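Local coordinates for protein Na-translocating NADH-quinone reductase subunit C NqrC (Shewanella oneidensis, PDB 4XHF) that binds flavin mononucleotide through an FMN-binding domain, as a soluble fragment of a larger subunit, at residues Pro103-Ala117 against Arg229-Gln241. Sequence-based numbering, arbitrary orientation.
Sequences PKKDIAKIKTRANDA and RAMEFWFGVEGFQ
Where A108 meets A230, the CA atoms come within 4.9 Å: here the type I turn D106-K109 settles on the last turns of helix 221-234. I107 lies beside F233 in the same turn; before it P103 is nearest E238, and after it A117 is nearest F240. E238, in the type I turn G236-G239, grips the other segment twice, its carboxylate on two backbone N-H groups and its carbonyl on an arginine side chain. The carboxylate takes K104 N on OE1 (2.8 Å) and K105 N on OE2 (2.7 Å), each through the syn lone pair and nearly straight, while the carbonyl O accepts R113 NH1 at 2.8 Å, close to the guanidinium plane but with a bent N-H (144°). A water bridges E238 OE2 to K105 O. R113 NH2 has a salt bridge to D75, linking the G236-G239 turn to the connection between strands 67-73 and 79-80. Here the C-terminal end of helix 221-234, part of the FMN-binding domain, packs on the loop that leads into strand 113-123. F233, CG anti to its own N (chi1 174°), points its ring into that loop: K105 O lies at the edge, 3.6 Å from CD1, and I110 CD1 approaches obliquely, 3.8 Å from CE2. R113 CG meets W234 CH2 obliquely; W234 NE1 is hydrogen-bonded to Y137 O. I107 CG2 touches R229 CB and E232 OE1, its CD1 lies against E232 OE2, and A117 CB sits 3.5 Å from F240 CE1.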
loop_
_atom_site.group_PDB
_atom_site.type_symbol
_atom_site.label_atom_id
_atom_site.label_comp_id
_atom_site.label_asym_id
_atom_site.label_seq_id
_atom_site.Cartn_x
_atom_site.Cartn_y
_atom_site.Cartn_z
ATOM N N PRO A 103 13.427 -10.038 -7.686
ATOM C CA PRO A 103 12.799 -9.314 -8.798
ATOM C C PRO A 103 13.738 -9.148 -9.987
ATOM O O PRO A 103 14.952 -9.087 -9.798
ATOM C CB PRO A 103 12.458 -7.946 -8.188
ATOM C CG PRO A 103 12.526 -8.131 -6.718
ATOM C CD PRO A 103 13.535 -9.200 -6.478
ATOM N N LYS A 104 13.185 -9.073 -11.194
ATOM C CA LYS A 104 13.995 -8.808 -12.376
ATOM C C LYS A 104 14.456 -7.358 -12.367
ATOM O O LYS A 104 15.646 -7.078 -12.455
ATOM C CB LYS A 104 13.217 -9.102 -13.659
ATOM C CG LYS A 104 14.060 -8.958 -14.921
ATOM C CD LYS A 104 13.277 -8.328 -16.060
ATOM C CE LYS A 104 14.155 -8.101 -17.280
ATOM N NZ LYS A 104 15.322 -7.224 -16.979
ATOM N N LYS A 105 13.499 -6.441 -12.273
ATOM C CA LYS A 105 13.790 -5.015 -12.177
ATOM C C LYS A 105 13.467 -4.528 -10.769
ATOM O O LYS A 105 12.340 -4.125 -10.481
ATOM C CB LYS A 105 12.993 -4.231 -13.222
ATOM C CG LYS A 105 13.447 -4.493 -14.653
ATOM C CD LYS A 105 12.405 -4.048 -15.670
ATOM C CE LYS A 105 12.955 -4.065 -17.090
ATOM N NZ LYS A 105 13.473 -2.731 -17.507
ATOM N N ASP A 106 14.466 -4.584 -9.895
ATOM C CA ASP A 106 14.282 -4.255 -8.487
ATOM C C ASP A 106 14.298 -2.743 -8.254
ATOM O O ASP A 106 15.219 -2.205 -7.638
ATOM C CB ASP A 106 15.367 -4.936 -7.650
ATOM C CG ASP A 106 15.078 -4.885 -6.164
ATOM O OD1 ASP A 106 13.922 -4.600 -5.789
ATOM O OD2 ASP A 106 16.007 -5.144 -5.369
ATOM N N ILE A 107 13.258 -2.072 -8.741
ATOM C CA ILE A 107 13.164 -0.615 -8.689
ATOM C C ILE A 107 13.160 -0.095 -7.251
ATOM O O ILE A 107 13.743 0.950 -6.959
ATOM C CB ILE A 107 11.886 -0.118 -9.415
ATOM C CG1 ILE A 107 11.901 -0.554 -10.884
ATOM C CG2 ILE A 107 11.770 1.397 -9.331
ATOM C CD1 ILE A 107 10.582 -0.341 -11.615
ATOM N N ALA A 108 12.498 -0.830 -6.362
ATOM C CA ALA A 108 12.342 -0.409 -4.973
ATOM C C ALA A 108 13.475 -0.917 -4.083
ATOM O O ALA A 108 13.478 -0.667 -2.879
ATOM C CB ALA A 108 11.005 -0.887 -4.435
ATOM N N LYS A 109 14.426 -1.631 -4.678
ATOM C CA LYS A 109 15.598 -2.120 -3.956
ATOM C C LYS A 109 15.204 -2.975 -2.756
ATOM O O LYS A 109 15.725 -2.792 -1.656
ATOM C CB LYS A 109 16.470 -0.946 -3.501
ATOM C CG LYS A 109 16.868 -0.010 -4.630
ATOM C CD LYS A 109 17.544 1.249 -4.117
ATOM C CE LYS A 109 17.719 2.264 -5.238
ATOM N NZ LYS A 109 18.291 3.553 -4.763
ATOM N N ILE A 110 14.279 -3.906 -2.975
ATOM C CA ILE A 110 13.813 -4.791 -1.910
ATOM C C ILE A 110 14.560 -6.122 -1.924
ATOM O O ILE A 110 14.376 -6.945 -1.028
ATOM C CB ILE A 110 12.294 -5.058 -2.019
ATOM C CG1 ILE A 110 11.950 -5.753 -3.342
ATOM C CG2 ILE A 110 11.528 -3.748 -1.883
ATOM C CD1 ILE A 110 10.498 -6.180 -3.452
ATOM N N LYS A 111 15.381 -6.331 -2.952
ATOM C CA LYS A 111 16.268 -7.495 -3.053
ATOM C C LYS A 111 15.527 -8.820 -3.230
ATOM O O LYS A 111 15.904 -9.635 -4.071
ATOM C CB LYS A 111 17.174 -7.580 -1.820
ATOM C CG LYS A 111 18.150 -6.419 -1.684
ATOM C CD LYS A 111 19.313 -6.525 -2.664
ATOM C CE LYS A 111 20.231 -7.698 -2.336
ATOM N NZ LYS A 111 21.465 -7.701 -3.166
ATOM N N THR A 112 14.482 -9.040 -2.440
ATOM C CA THR A 112 13.693 -10.258 -2.542
ATOM C C THR A 112 12.212 -9.916 -2.419
ATOM O O THR A 112 11.847 -8.956 -1.741
ATOM C CB THR A 112 14.102 -11.288 -1.463
ATOM O OG1 THR A 112 13.337 -12.490 -1.618
ATOM C CG2 THR A 112 13.890 -10.729 -0.063
ATOM N N ARG A 113 11.370 -10.693 -3.092
ATOM C CA ARG A 113 9.930 -10.457 -3.091
ATOM C C ARG A 113 9.163 -11.731 -2.757
ATOM O O ARG A 113 9.437 -12.791 -3.316
ATOM C CB ARG A 113 9.479 -9.923 -4.452
ATOM C CG ARG A 113 8.078 -9.331 -4.456
ATOM C CD ARG A 113 7.400 -9.511 -5.803
ATOM N NE ARG A 113 7.114 -10.915 -6.079
ATOM C CZ ARG A 113 6.615 -11.373 -7.223
ATOM N NH1 ARG A 113 6.341 -10.540 -8.219
ATOM N NH2 ARG A 113 6.392 -12.671 -7.373
ATOM N N ALA A 114 8.200 -11.621 -1.849
ATOM C CA ALA A 114 7.331 -12.742 -1.521
ATOM C C ALA A 114 6.524 -13.152 -2.744
ATOM O O ALA A 114 6.271 -12.338 -3.630
ATOM C CB ALA A 114 6.405 -12.382 -0.372
ATOM N N ASN A 115 6.120 -14.416 -2.793
ATOM C CA ASN A 115 5.296 -14.903 -3.892
ATOM C C ASN A 115 3.854 -14.440 -3.737
ATOM O O ASN A 115 3.177 -14.156 -4.726
ATOM C CB ASN A 115 5.351 -16.428 -3.974
ATOM C CG ASN A 115 6.721 -16.942 -4.372
ATOM O OD1 ASN A 115 7.503 -16.234 -5.006
ATOM N ND2 ASN A 115 7.016 -18.183 -4.005
ATOM N N ASP A 116 3.400 -14.363 -2.488
ATOM C CA ASP A 116 2.034 -13.952 -2.175
ATOM C C ASP A 116 2.006 -12.629 -1.422
ATOM O O ASP A 116 2.893 -12.340 -0.619
ATOM C CB ASP A 116 1.322 -15.020 -1.338
ATOM C CG ASP A 116 1.235 -16.360 -2.042
ATOM O OD1 ASP A 116 1.369 -16.395 -3.283
ATOM O OD2 ASP A 116 1.027 -17.379 -1.352
ATOM N N ALA A 117 0.973 -11.835 -1.685
ATOM C CA ALA A 117 0.751 -10.582 -0.975
ATOM C C ALA A 117 -0.637 -10.575 -0.346
ATOM O O ALA A 117 -1.581 -11.139 -0.901
ATOM C CB ALA A 117 0.914 -9.405 -1.916
ATOM N N ARG A 229 9.367 5.373 -6.243
ATOM C CA ARG A 229 9.863 4.135 -6.832
ATOM C C ARG A 229 9.203 2.914 -6.200
ATOM O O ARG A 229 9.036 1.883 -6.851
ATOM C CB ARG A 229 11.382 4.053 -6.683
ATOM C CG ARG A 229 12.132 4.964 -7.640
ATOM C CD ARG A 229 13.634 4.888 -7.435
ATOM N NE ARG A 229 14.243 6.220 -7.391
ATOM C CZ ARG A 229 14.847 6.753 -6.329
ATOM N NH1 ARG A 229 14.958 6.084 -5.184
ATOM N NH2 ARG A 229 15.358 7.974 -6.417
ATOM N N ALA A 230 8.826 3.040 -4.932
ATOM C CA ALA A 230 8.138 1.962 -4.234
ATOM C C ALA A 230 6.805 1.670 -4.907
ATOM O O ALA A 230 6.471 0.516 -5.168
ATOM C CB ALA A 230 7.930 2.321 -2.774
ATOM N N MET A 231 6.050 2.723 -5.195
ATOM C CA MET A 231 4.772 2.569 -5.874
ATOM C C MET A 231 4.968 2.127 -7.320
ATOM O O MET A 231 4.175 1.349 -7.844
ATOM C CB MET A 231 3.979 3.873 -5.822
ATOM C CG MET A 231 3.407 4.177 -4.451
ATOM S SD MET A 231 2.478 5.715 -4.431
ATOM C CE MET A 231 2.206 5.924 -2.674
ATOM N N GLU A 232 6.030 2.614 -7.957
ATOM C CA GLU A 232 6.316 2.252 -9.340
ATOM C C GLU A 232 6.510 0.746 -9.487
ATOM O O GLU A 232 6.083 0.150 -10.478
ATOM C CB GLU A 232 7.556 2.982 -9.847
ATOM C CG GLU A 232 7.885 2.666 -11.294
ATOM C CD GLU A 232 9.128 3.375 -11.778
ATOM O OE1 GLU A 232 9.723 4.132 -10.985
ATOM O OE2 GLU A 232 9.515 3.169 -12.947
ATOM N N PHE A 233 7.167 0.136 -8.505
ATOM C CA PHE A 233 7.396 -1.304 -8.529
ATOM C C PHE A 233 6.132 -2.087 -8.215
ATOM O O PHE A 233 5.783 -3.031 -8.921
ATOM C CB PHE A 233 8.479 -1.709 -7.530
ATOM C CG PHE A 233 8.656 -3.199 -7.419
ATOM C CD1 PHE A 233 9.442 -3.883 -8.332
ATOM C CD2 PHE A 233 8.014 -3.919 -6.423
ATOM C CE1 PHE A 233 9.597 -5.252 -8.245
ATOM C CE2 PHE A 233 8.165 -5.291 -6.335
ATOM C CZ PHE A 233 8.958 -5.958 -7.246
ATOM N N TRP A 234 5.454 -1.700 -7.141
ATOM C CA TRP A 234 4.347 -2.492 -6.623
ATOM C C TRP A 234 3.074 -2.335 -7.438
ATOM O O TRP A 234 2.167 -3.157 -7.331
ATOM C CB TRP A 234 4.098 -2.137 -5.161
ATOM C CG TRP A 234 5.070 -2.836 -4.275
ATOM C CD1 TRP A 234 6.122 -2.286 -3.605
ATOM C CD2 TRP A 234 5.100 -4.238 -3.992
ATOM N NE1 TRP A 234 6.800 -3.259 -2.910
ATOM C CE2 TRP A 234 6.191 -4.466 -3.133
ATOM C CE3 TRP A 234 4.306 -5.322 -4.380
ATOM C CZ2 TRP A 234 6.507 -5.735 -2.652
ATOM C CZ3 TRP A 234 4.620 -6.578 -3.901
ATOM C CH2 TRP A 234 5.712 -6.775 -3.047
ATOM N N PHE A 235 3.011 -1.291 -8.257
ATOM C CA PHE A 235 1.937 -1.161 -9.237
ATOM C C PHE A 235 2.453 -1.515 -10.632
ATOM O O PHE A 235 1.766 -1.309 -11.635
ATOM C CB PHE A 235 1.352 0.251 -9.209
ATOM C CG PHE A 235 0.542 0.533 -7.979
ATOM C CD1 PHE A 235 -0.730 0.003 -7.835
ATOM C CD2 PHE A 235 1.058 1.311 -6.960
ATOM C CE1 PHE A 235 -1.474 0.254 -6.702
ATOM C CE2 PHE A 235 0.320 1.565 -5.824
ATOM C CZ PHE A 235 -0.948 1.037 -5.694
ATOM N N GLY A 236 3.663 -2.068 -10.679
ATOM C CA GLY A 236 4.283 -2.475 -11.926
ATOM C C GLY A 236 4.059 -3.945 -12.216
ATOM O O GLY A 236 3.329 -4.625 -11.495
ATOM N N VAL A 237 4.712 -4.440 -13.263
ATOM C CA VAL A 237 4.472 -5.791 -13.758
ATOM C C VAL A 237 4.875 -6.865 -12.751
ATOM O O VAL A 237 4.335 -7.971 -12.773
ATOM C CB VAL A 237 5.222 -6.030 -15.083
ATOM C CG1 VAL A 237 4.771 -5.021 -16.129
ATOM C CG2 VAL A 237 6.727 -5.941 -14.881
ATOM N N GLU A 238 5.819 -6.541 -11.872
ATOM C CA GLU A 238 6.253 -7.480 -10.841
ATOM C C GLU A 238 5.507 -7.234 -9.528
ATOM O O GLU A 238 5.822 -7.842 -8.505
ATOM C CB GLU A 238 7.769 -7.378 -10.624
ATOM C CG GLU A 238 8.581 -7.616 -11.897
ATOM C CD GLU A 238 10.056 -7.869 -11.636
ATOM O OE1 GLU A 238 10.407 -8.996 -11.227
ATOM O OE2 GLU A 238 10.866 -6.944 -11.854
ATOM N N GLY A 239 4.506 -6.357 -9.575
ATOM C CA GLY A 239 3.710 -6.019 -8.408
ATOM C C GLY A 239 2.288 -6.531 -8.513
ATOM O O GLY A 239 2.067 -7.721 -8.730
ATOM N N PHE A 240 1.325 -5.627 -8.367
ATOM C CA PHE A 240 -0.084 -6.002 -8.315
ATOM C C PHE A 240 -0.802 -5.856 -9.654
ATOM O O PHE A 240 -2.026 -5.940 -9.711
ATOM C CB PHE A 240 -0.804 -5.160 -7.259
ATOM C CG PHE A 240 -0.427 -5.507 -5.850
ATOM C CD1 PHE A 240 -0.903 -6.665 -5.257
ATOM C CD2 PHE A 240 0.404 -4.678 -5.117
ATOM C CE1 PHE A 240 -0.556 -6.988 -3.961
ATOM C CE2 PHE A 240 0.754 -4.996 -3.821
ATOM C CZ PHE A 240 0.273 -6.153 -3.242
ATOM N N GLN A 241 -0.052 -5.653 -10.732
ATOM C CA GLN A 241 -0.671 -5.376 -12.024
ATOM C C GLN A 241 -1.459 -6.579 -12.537
ATOM O O GLN A 241 -2.578 -6.427 -13.027
ATOM C CB GLN A 241 0.381 -4.961 -13.052
ATOM C CG GLN A 241 0.014 -3.703 -13.824
ATOM C CD GLN A 241 1.142 -3.216 -14.708
ATOM O OE1 GLN A 241 1.765 -2.189 -14.431
ATOM N NE2 GLN A 241 1.412 -3.949 -15.781
HETATM O O HOH W 1 9.827 -4.537 -11.721
HETATM O O HOH W 2 14.192 2.720 -4.671
#